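PDB 6EDK: formyltransferase PseJ from Anoxybacillus kamchatkensis G10, which belongs to the formyl transferase family and binds 1YA in a pocket at the end of its central mixed beta-sheet. Local coordinates for residues K27-L38 with N64-R75; N107-S115 with V206-Q214. All blocks are in the same frame, centred on the assembly; numbering follows the deposited sequence.

Contact 1 (K27-L38 with N64-R75). With 1YA (N-{4-[{[(6S)-2-amino-4-oxo-3,4,5,6,7,8-hexahydropteridin-6-yl]methyl}(formyl)amino]benzoyl}-L-glutamic acid), chain D; SO4 (sulfate ion), chain C.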
# COMPACT_ATOMS: atom_id res chain seq x y z
N LYS A 27 1.68 -1.74 20.85
CA LYS A 27 2.82 -1.05 20.28
C LYS A 27 2.77 -1.26 18.77
O LYS A 27 2.87 -2.40 18.29
CB LYS A 27 4.12 -1.60 20.87
CG LYS A 27 5.35 -0.89 20.35
CD LYS A 27 6.65 -1.24 21.13
CE LYS A 27 7.75 -0.27 20.69
NZ LYS A 27 9.12 -0.53 21.23
N ILE A 28 2.67 -0.17 18.02
CA ILE A 28 2.55 -0.24 16.56
C ILE A 28 3.80 0.29 15.91
O ILE A 28 4.27 1.37 16.27
CB ILE A 28 1.32 0.55 16.05
CG1 ILE A 28 0.06 0.03 16.72
CG2 ILE A 28 1.27 0.44 14.50
CD1 ILE A 28 -1.13 0.95 16.53
N LEU A 29 4.33 -0.45 14.98
CA LEU A 29 5.48 -0.06 14.20
C LEU A 29 4.96 0.38 12.83
O LEU A 29 4.39 -0.45 12.12
CB LEU A 29 6.44 -1.22 14.00
CG LEU A 29 7.64 -0.98 13.10
CD1 LEU A 29 8.49 0.19 13.63
CD2 LEU A 29 8.53 -2.26 12.92
N LEU A 30 5.23 1.61 12.46
CA LEU A 30 4.87 2.16 11.14
C LEU A 30 6.10 2.16 10.28
O LEU A 30 7.09 2.84 10.60
CB LEU A 30 4.31 3.57 11.33
CG LEU A 30 3.97 4.43 10.13
CD1 LEU A 30 2.98 3.71 9.20
CD2 LEU A 30 3.38 5.75 10.70
N LEU A 31 6.08 1.37 9.22
CA LEU A 31 7.17 1.30 8.28
C LEU A 31 6.91 2.22 7.10
O LEU A 31 5.81 2.20 6.51
CB LEU A 31 7.41 -0.10 7.78
CG LEU A 31 7.77 -1.13 8.87
CD1 LEU A 31 7.89 -2.49 8.31
CD2 LEU A 31 9.08 -0.69 9.56
N GLY A 32 7.93 3.00 6.75
CA GLY A 32 7.83 3.98 5.70
C GLY A 32 8.12 5.38 6.18
O GLY A 32 8.61 5.60 7.27
N PRO A 33 7.87 6.36 5.34
CA PRO A 33 8.14 7.76 5.68
C PRO A 33 7.42 8.19 6.94
O PRO A 33 6.34 7.69 7.26
CB PRO A 33 7.63 8.54 4.46
CG PRO A 33 7.63 7.60 3.37
CD PRO A 33 7.43 6.21 3.93
N GLU A 34 8.01 9.16 7.67
CA GLU A 34 7.31 9.65 8.86
C GLU A 34 6.07 10.42 8.41
O GLU A 34 6.14 11.27 7.52
CB GLU A 34 8.21 10.50 9.76
CG GLU A 34 7.48 11.25 10.97
CD GLU A 34 6.61 10.41 12.00
OE1 GLU A 34 6.51 9.15 11.96
OE2 GLU A 34 5.99 11.07 12.89
N ARG A 35 4.95 10.10 9.00
CA ARG A 35 3.68 10.78 8.77
C ARG A 35 3.10 11.14 10.13
O ARG A 35 2.47 10.30 10.75
CB ARG A 35 2.73 9.91 7.99
CG ARG A 35 3.26 9.50 6.65
CD ARG A 35 2.29 8.54 6.00
NE ARG A 35 2.98 7.62 5.10
CZ ARG A 35 3.07 7.83 3.79
NH1 ARG A 35 2.51 8.89 3.25
NH2 ARG A 35 3.66 6.96 3.04
N LYS A 36 3.33 12.37 10.57
CA LYS A 36 2.84 12.77 11.88
C LYS A 36 1.34 12.59 11.99
O LYS A 36 0.84 12.15 13.04
CB LYS A 36 3.22 14.21 12.18
CG LYS A 36 2.85 14.65 13.60
CD LYS A 36 3.01 16.17 13.80
CE LYS A 36 2.32 16.65 15.09
NZ LYS A 36 2.58 15.72 16.23
N TRP A 37 0.58 12.91 10.92
CA TRP A 37 -0.87 12.78 11.05
C TRP A 37 -1.27 11.35 11.36
O TRP A 37 -2.26 11.11 12.05
CB TRP A 37 -1.57 13.28 9.74
CG TRP A 37 -1.33 12.37 8.53
CD1 TRP A 37 -0.37 12.54 7.58
CD2 TRP A 37 -2.04 11.22 8.18
NE1 TRP A 37 -0.42 11.51 6.68
CE2 TRP A 37 -1.45 10.69 7.03
CE3 TRP A 37 -3.09 10.54 8.76
CZ2 TRP A 37 -1.88 9.48 6.47
CZ3 TRP A 37 -3.54 9.37 8.20
CH2 TRP A 37 -2.92 8.85 7.07
N LEU A 38 -0.56 10.37 10.79
CA LEU A 38 -0.90 8.98 11.03
C LEU A 38 -0.43 8.50 12.42
O LEU A 38 -1.17 7.79 13.12
CB LEU A 38 -0.27 8.13 9.94
CG LEU A 38 -0.53 6.62 9.98
CD1 LEU A 38 -1.95 6.29 10.13
CD2 LEU A 38 0.06 6.01 8.72
N ASN A 64 11.29 -5.48 18.74
CA ASN A 64 10.98 -6.04 20.05
C ASN A 64 9.70 -5.43 20.58
O ASN A 64 9.51 -4.22 20.55
CB ASN A 64 12.10 -5.74 21.07
CG ASN A 64 13.46 -6.37 20.70
OD1 ASN A 64 13.58 -7.25 19.87
ND2 ASN A 64 14.50 -5.89 21.38
N ASN A 65 8.85 -6.28 21.15
CA ASN A 65 7.64 -5.87 21.82
C ASN A 65 6.63 -5.18 20.88
O ASN A 65 5.74 -4.45 21.34
CB ASN A 65 7.96 -4.93 22.98
CG ASN A 65 8.82 -5.60 24.03
OD1 ASN A 65 9.85 -5.06 24.43
ND2 ASN A 65 8.40 -6.79 24.45
N VAL A 66 6.75 -5.41 19.60
CA VAL A 66 5.81 -4.82 18.61
C VAL A 66 4.60 -5.73 18.49
O VAL A 66 4.71 -6.93 18.25
CB VAL A 66 6.52 -4.65 17.26
CG1 VAL A 66 5.46 -4.36 16.10
CG2 VAL A 66 7.51 -3.57 17.35
N ASP A 67 3.42 -5.13 18.60
CA ASP A 67 2.17 -5.85 18.50
C ASP A 67 1.61 -5.86 17.06
O ASP A 67 0.94 -6.82 16.69
CB ASP A 67 1.12 -5.24 19.39
CG ASP A 67 1.44 -5.39 20.84
OD1 ASP A 67 1.86 -6.50 21.20
OD2 ASP A 67 1.32 -4.40 21.58
N PHE A 68 1.91 -4.82 16.26
CA PHE A 68 1.27 -4.67 14.95
C PHE A 68 2.17 -3.84 14.07
O PHE A 68 2.81 -2.91 14.57
CB PHE A 68 -0.09 -4.03 15.11
CG PHE A 68 -1.08 -4.40 14.03
CD1 PHE A 68 -1.89 -5.51 14.16
CD2 PHE A 68 -1.18 -3.63 12.88
CE1 PHE A 68 -2.79 -5.87 13.16
CE2 PHE A 68 -2.06 -3.99 11.89
CZ PHE A 68 -2.87 -5.11 12.03
N ILE A 69 2.31 -4.23 12.80
CA ILE A 69 3.12 -3.49 11.83
C ILE A 69 2.20 -2.92 10.75
O ILE A 69 1.35 -3.64 10.24
CB ILE A 69 4.17 -4.40 11.16
CG1 ILE A 69 5.15 -4.93 12.28
CG2 ILE A 69 4.87 -3.66 10.11
CD1 ILE A 69 6.08 -5.98 11.76
N ILE A 70 2.36 -1.64 10.44
CA ILE A 70 1.66 -1.01 9.30
C ILE A 70 2.72 -0.49 8.35
O ILE A 70 3.53 0.37 8.70
CB ILE A 70 0.73 0.13 9.76
CG1 ILE A 70 -0.33 -0.37 10.70
CG2 ILE A 70 0.05 0.81 8.46
CD1 ILE A 70 -1.06 0.75 11.44
N SER A 71 2.78 -1.04 7.13
CA SER A 71 3.70 -0.46 6.17
C SER A 71 2.92 0.38 5.15
O SER A 71 1.87 -0.05 4.66
CB SER A 71 4.57 -1.48 5.42
OG SER A 71 3.88 -2.38 4.60
N TYR A 72 3.43 1.54 4.85
CA TYR A 72 2.77 2.53 3.95
C TYR A 72 3.92 3.27 3.30
O TYR A 72 4.49 4.19 3.90
CB TYR A 72 1.84 3.44 4.72
CG TYR A 72 1.11 4.47 3.84
CD1 TYR A 72 0.96 4.24 2.49
CD2 TYR A 72 0.58 5.65 4.39
CE1 TYR A 72 0.30 5.19 1.67
CE2 TYR A 72 -0.08 6.59 3.55
CZ TYR A 72 -0.21 6.33 2.24
OH TYR A 72 -0.87 7.22 1.35
N GLY A 73 4.29 2.84 2.12
CA GLY A 73 5.41 3.40 1.40
C GLY A 73 6.76 2.88 1.86
O GLY A 73 7.77 3.53 1.63
N TYR A 74 6.78 1.75 2.56
CA TYR A 74 8.04 1.15 2.99
C TYR A 74 8.80 0.62 1.78
O TYR A 74 8.23 -0.06 0.93
CB TYR A 74 7.77 0.02 3.95
CG TYR A 74 9.01 -0.60 4.55
CD1 TYR A 74 9.94 0.18 5.23
CD2 TYR A 74 9.23 -1.97 4.46
CE1 TYR A 74 11.09 -0.41 5.83
CE2 TYR A 74 10.38 -2.57 5.04
CZ TYR A 74 11.30 -1.78 5.70
OH TYR A 74 12.41 -2.38 6.27
N ARG A 75 10.08 0.91 1.71
CA ARG A 75 10.81 0.74 0.48
C ARG A 75 11.49 -0.62 0.34
O ARG A 75 12.08 -0.88 -0.70
CB ARG A 75 11.85 1.86 0.32
CG ARG A 75 11.22 3.16 -0.27
CD ARG A 75 12.03 4.40 0.13
NE ARG A 75 11.89 4.71 1.56
CZ ARG A 75 11.10 5.66 2.07
NH1 ARG A 75 10.36 6.45 1.26
NH2 ARG A 75 11.05 5.82 3.38
N1 1YA D . 7.46 -6.93 1.97
C2 1YA D . 6.76 -8.22 1.81
NA2 1YA D . 7.41 -9.46 2.19
N3 1YA D . 5.34 -8.33 1.31
C4 1YA D . 4.60 -7.13 0.88
O4 1YA D . 3.47 -7.28 0.47
C4A 1YA D . 5.32 -5.83 1.03
N5 1YA D . 4.65 -4.67 0.72
C6 1YA D . 5.58 -3.46 0.44
C7 1YA D . 6.59 -3.29 1.34
N8 1YA D . 7.40 -4.56 1.76
C8A 1YA D . 6.75 -5.72 1.62
C9 1YA D . 6.12 -3.71 -0.99
N10 1YA D . 6.94 -2.60 -1.49
C11 1YA D . 10.47 -3.51 -3.65
C12 1YA D . 10.58 -2.76 -2.50
C13 1YA D . 9.43 -2.47 -1.77
C14 1YA D . 8.20 -2.92 -2.23
C15 1YA D . 8.10 -3.66 -3.39
C16 1YA D . 9.24 -3.95 -4.11
C17 1YA D . 11.72 -3.85 -4.51
N 1YA D . 11.53 -3.61 -5.96
CA 1YA D . 12.59 -3.85 -6.98
CB 1YA D . 12.86 -5.37 -7.11
CG 1YA D . 11.71 -6.24 -6.59
CD 1YA D . 11.81 -7.70 -7.06
OE1 1YA D . 10.84 -8.49 -6.90
OE2 1YA D . 12.86 -8.10 -7.62
CT 1YA D . 12.13 -3.23 -8.33
O2 1YA D . 10.99 -2.69 -8.46
O1 1YA D . 12.89 -3.26 -9.32
C18 1YA D . 6.55 -1.20 -1.37
O5 1YA D . 5.55 -0.91 -0.81
O 1YA D . 12.72 -4.24 -4.02
S SO4 C . 3.10 14.91 7.93
O1 SO4 C . 4.23 14.30 8.66
O2 SO4 C . 3.48 16.27 7.51
O3 SO4 C . 2.77 14.13 6.73
O4 SO4 C . 1.89 15.01 8.79
O HOH W 1 11.42 -2.46 20.04
O HOH W 2 4.50 5.75 6.42
O HOH W 3 1.88 8.78 0.17
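The guanidinium of Arg35 lies flat on one face of the Tyr72 ring, a cation-pi stack with centres 3.6 Å apart and planes 17° from parallel, just past the carboxyl ends of two neighbouring parallel strands in the central mixed sheet. NE and CZ sit over the CD2-CE2 side of the ring and NH2 over its centre. Arg35 CG stands beside the backbone N (chi1 -59°), and the chain runs extended to NE, carrying the guanidinium across the tyrosine. At the guanidinium edge, Tyr72 O and a water lie in its plane; NH2 donates to that carbonyl (3.0 Å) from above the carbonyl plane, while NE donates to the water, which also bonds Tyr72 O and Pro33 O. This fixes the group's rotation. At the ring's edge, on that same CD2-CE2 side, lie Trp37 CZ2 and Leu38 CD2; the hydroxyl bonds Glu159 of helix 147-169.

Strands 27-31 and 68-71 are joined by backbone bonds such as Leu29 N to Phe68 O and Ile70 N to Leu29 O. Leu31 CB makes a CH-pi contact over the Tyr74 ring, whose edge 1YA N8 approaches. At the opposite end of the pair, Asp67 OD2 accepts from Lys27 N at 2.8 Å, on its anti side.

Contact 2 (N107-S115 with V206-Q214)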
# COMPACT_ATOMS: atom_id res chain seq x y z
N ASN A 107 -0.06 3.35 -10.22
CA ASN A 107 -0.96 4.32 -10.84
C ASN A 107 -0.67 4.43 -12.32
O ASN A 107 -1.58 4.39 -13.16
CB ASN A 107 -0.81 5.66 -10.15
CG ASN A 107 -1.73 6.74 -10.68
OD1 ASN A 107 -2.96 6.56 -10.79
ND2 ASN A 107 -1.16 7.89 -11.00
N LEU A 108 0.60 4.60 -12.67
CA LEU A 108 0.96 4.67 -14.09
C LEU A 108 0.54 3.41 -14.84
O LEU A 108 -0.08 3.49 -15.91
CB LEU A 108 2.45 4.90 -14.21
CG LEU A 108 3.01 4.84 -15.68
CD1 LEU A 108 2.40 5.96 -16.48
CD2 LEU A 108 4.54 5.03 -15.55
N TRP A 109 0.83 2.23 -14.30
CA TRP A 109 0.52 1.00 -15.02
C TRP A 109 -0.97 0.76 -15.15
O TRP A 109 -1.41 0.13 -16.13
CB TRP A 109 1.17 -0.20 -14.34
CG TRP A 109 2.59 -0.26 -14.64
CD1 TRP A 109 3.62 0.05 -13.81
CD2 TRP A 109 3.16 -0.61 -15.89
NE1 TRP A 109 4.83 -0.10 -14.49
CE2 TRP A 109 4.56 -0.49 -15.77
CE3 TRP A 109 2.61 -1.00 -17.13
CZ2 TRP A 109 5.44 -0.77 -16.85
CZ3 TRP A 109 3.49 -1.28 -18.19
CH2 TRP A 109 4.90 -1.14 -18.02
N SER A 110 -1.78 1.29 -14.20
CA SER A 110 -3.21 1.17 -14.33
C SER A 110 -3.72 1.90 -15.56
O SER A 110 -4.73 1.49 -16.14
CB SER A 110 -3.92 1.68 -13.07
OG SER A 110 -4.02 3.09 -13.03
N PHE A 111 -3.01 2.92 -16.02
CA PHE A 111 -3.39 3.61 -17.26
C PHE A 111 -2.75 2.96 -18.48
O PHE A 111 -3.44 2.69 -19.48
CB PHE A 111 -3.01 5.08 -17.17
CG PHE A 111 -3.90 5.82 -16.26
CD1 PHE A 111 -5.15 6.18 -16.68
CD2 PHE A 111 -3.54 6.07 -14.97
CE1 PHE A 111 -6.02 6.83 -15.82
CE2 PHE A 111 -4.41 6.73 -14.12
CZ PHE A 111 -5.65 7.09 -14.55
N LEU A 112 -1.45 2.66 -18.39
CA LEU A 112 -0.76 2.04 -19.52
C LEU A 112 -1.43 0.74 -19.94
O LEU A 112 -1.55 0.46 -21.15
CB LEU A 112 0.70 1.79 -19.17
CG LEU A 112 1.56 3.03 -19.01
CD1 LEU A 112 2.92 2.64 -18.50
CD2 LEU A 112 1.69 3.84 -20.29
N GLU A 113 -1.88 -0.08 -18.99
CA GLU A 113 -2.49 -1.37 -19.28
C GLU A 113 -4.00 -1.34 -19.11
O GLU A 113 -4.63 -2.39 -19.23
CB GLU A 113 -1.85 -2.46 -18.41
CG GLU A 113 -0.42 -2.77 -18.88
CD GLU A 113 0.33 -3.76 -18.04
OE1 GLU A 113 -0.13 -4.17 -16.94
OE2 GLU A 113 1.44 -4.16 -18.46
N ASP A 114 -4.60 -0.16 -18.89
CA ASP A 114 -6.03 0.09 -18.82
C ASP A 114 -6.69 -0.93 -17.89
O ASP A 114 -7.63 -1.63 -18.25
CB ASP A 114 -6.68 0.12 -20.23
CG ASP A 114 -8.11 0.68 -20.24
OD1 ASP A 114 -8.53 1.38 -19.30
OD2 ASP A 114 -8.86 0.42 -21.22
N SER A 115 -6.19 -0.98 -16.64
CA SER A 115 -6.63 -1.95 -15.67
C SER A 115 -7.59 -1.31 -14.66
O SER A 115 -7.84 -0.11 -14.67
CB SER A 115 -5.39 -2.52 -14.95
OG SER A 115 -5.01 -1.51 -13.97
N VAL A 206 -3.61 11.76 -18.41
CA VAL A 206 -3.63 10.30 -18.47
C VAL A 206 -4.23 9.82 -19.79
O VAL A 206 -3.92 8.72 -20.25
CB VAL A 206 -4.41 9.70 -17.25
CG1 VAL A 206 -3.70 10.08 -15.92
CG2 VAL A 206 -5.81 10.11 -17.20
N GLN A 207 -5.09 10.63 -20.42
CA GLN A 207 -5.69 10.25 -21.70
C GLN A 207 -4.62 9.81 -22.69
O GLN A 207 -4.81 8.83 -23.41
CB GLN A 207 -6.52 11.43 -22.24
CG GLN A 207 -7.70 11.06 -23.14
CD GLN A 207 -8.65 10.02 -22.51
OE1 GLN A 207 -9.20 10.21 -21.41
NE2 GLN A 207 -8.83 8.90 -23.22
N LYS A 208 -3.46 10.48 -22.68
CA LYS A 208 -2.35 10.14 -23.57
C LYS A 208 -1.75 8.77 -23.29
O LYS A 208 -1.00 8.25 -24.14
CB LYS A 208 -1.22 11.18 -23.41
CG LYS A 208 -1.65 12.59 -23.74
CD LYS A 208 -0.46 13.55 -23.75
CE LYS A 208 -0.92 14.93 -24.22
NZ LYS A 208 0.04 16.02 -23.88
N LEU A 209 -2.05 8.17 -22.12
CA LEU A 209 -1.38 6.99 -21.65
C LEU A 209 -2.23 5.74 -21.77
O LEU A 209 -1.68 4.63 -21.74
CB LEU A 209 -0.97 7.18 -20.18
CG LEU A 209 -0.23 8.47 -19.87
CD1 LEU A 209 0.26 8.51 -18.40
CD2 LEU A 209 0.97 8.60 -20.79
N ILE A 210 -3.54 5.89 -21.91
CA ILE A 210 -4.45 4.76 -21.73
C ILE A 210 -4.20 3.76 -22.83
O ILE A 210 -4.27 4.09 -24.02
CB ILE A 210 -5.90 5.22 -21.71
CG1 ILE A 210 -6.18 6.01 -20.43
CG2 ILE A 210 -6.83 3.99 -21.84
CD1 ILE A 210 -7.45 6.72 -20.44
N GLY A 211 -3.90 2.52 -22.43
CA GLY A 211 -3.71 1.41 -23.31
C GLY A 211 -2.38 1.34 -24.01
O GLY A 211 -2.17 0.43 -24.82
N LYS A 212 -1.48 2.30 -23.77
CA LYS A 212 -0.27 2.40 -24.58
C LYS A 212 0.63 1.20 -24.40
O LYS A 212 1.50 0.98 -25.23
CB LYS A 212 0.49 3.67 -24.25
CG LYS A 212 -0.11 4.88 -24.89
CD LYS A 212 0.20 4.89 -26.41
CE LYS A 212 -0.15 6.23 -27.04
NZ LYS A 212 -1.61 6.57 -26.98
N ALA A 213 0.48 0.45 -23.33
CA ALA A 213 1.17 -0.83 -23.17
C ALA A 213 0.28 -1.99 -23.60
O ALA A 213 0.53 -3.13 -23.22
CB ALA A 213 1.63 -1.00 -21.73
N GLN A 214 -0.77 -1.70 -24.36
CA GLN A 214 -1.80 -2.68 -24.71
C GLN A 214 -2.33 -3.39 -23.46
O GLN A 214 -3.32 -2.94 -22.84
CB GLN A 214 -1.26 -3.68 -25.74
CG GLN A 214 -0.96 -3.05 -27.09
CD GLN A 214 -0.99 -4.06 -28.24
OE1 GLN A 214 -1.80 -4.99 -28.24
NE2 GLN A 214 -0.12 -3.86 -29.23
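Phe111 packs against Val206 and Ile210 where the C-terminal segment 206-214 folds over the end of helix 106-112, a helix closed by a Schellman motif with Asp114 as its C-prime residue. Starting at CB, the phenylalanine side chain first meets Leu209 CB at 4.2 Å. With CG anti to the carbonyl carbon (chi1 -73°), the ring then runs out beneath Val206. CG, CD1 and CE1 lie under Val206 CB, which makes a CH-pi contact over this face, 3.8 Å from the centroid and displaced toward the rim. Farther out, CE1 also touches Val206 CG2, whereas CZ at the tip and CE2 beside it meet Val206 CG1, so both methyl branches spread across the ring. Ile210 CG1 approaches CD1 near the ring plane, at the edge. Outside the segments, Tyr141 meets the ring edge-to-face and Lys117 makes a cation-pi contact.

Two turns bring the backbone of 206-214 onto the helix end. The type II turn Leu209-Lys212 places Gly211, at positive phi, so that its N donates to Phe111 O, while Ile210 CA directs a CH to the same oxygen. The overlapping type I turn Gly211-Gln214 presents Ala213 N to Leu112 O from above the carbonyl plane. Carbonyls of the last helical turn are thus used by the C-terminal segment. Ala213 CB fits among Leu112 CB, Glu113 CG and the edge of the Trp109 ring, and the side chains of Leu108 and Leu209 cross at about a right angle and meet through their CD1 atoms. Beyond the helix, Ile210 CG2 rests against the carboxylate of Asp114, 3.9 Å from its CG.

Contact 1 closes along the chain before contact 2 opens, and the two lie on opposite sides of the chain's centre: their centres are 31 Å apart and their nearest atoms about 12 Å, without touching. Helix 147-169 reaches both, through Tyr72 and Ile28 in contact 1 and through Phe111 and Leu209 in contact 2. Their relation to 1YA differs. Contact 1 contributes Tyr74 and Arg75 directly to the pocket, with Arg75 O 3.0 Å from ligand atom C12, whereas in contact 2 the Trp109 side chain remains about 9 Å from the ligand. Contact 2 instead adjoins a bound MES molecule, probably from the crystallisation liquor, through Leu108 and Asn107.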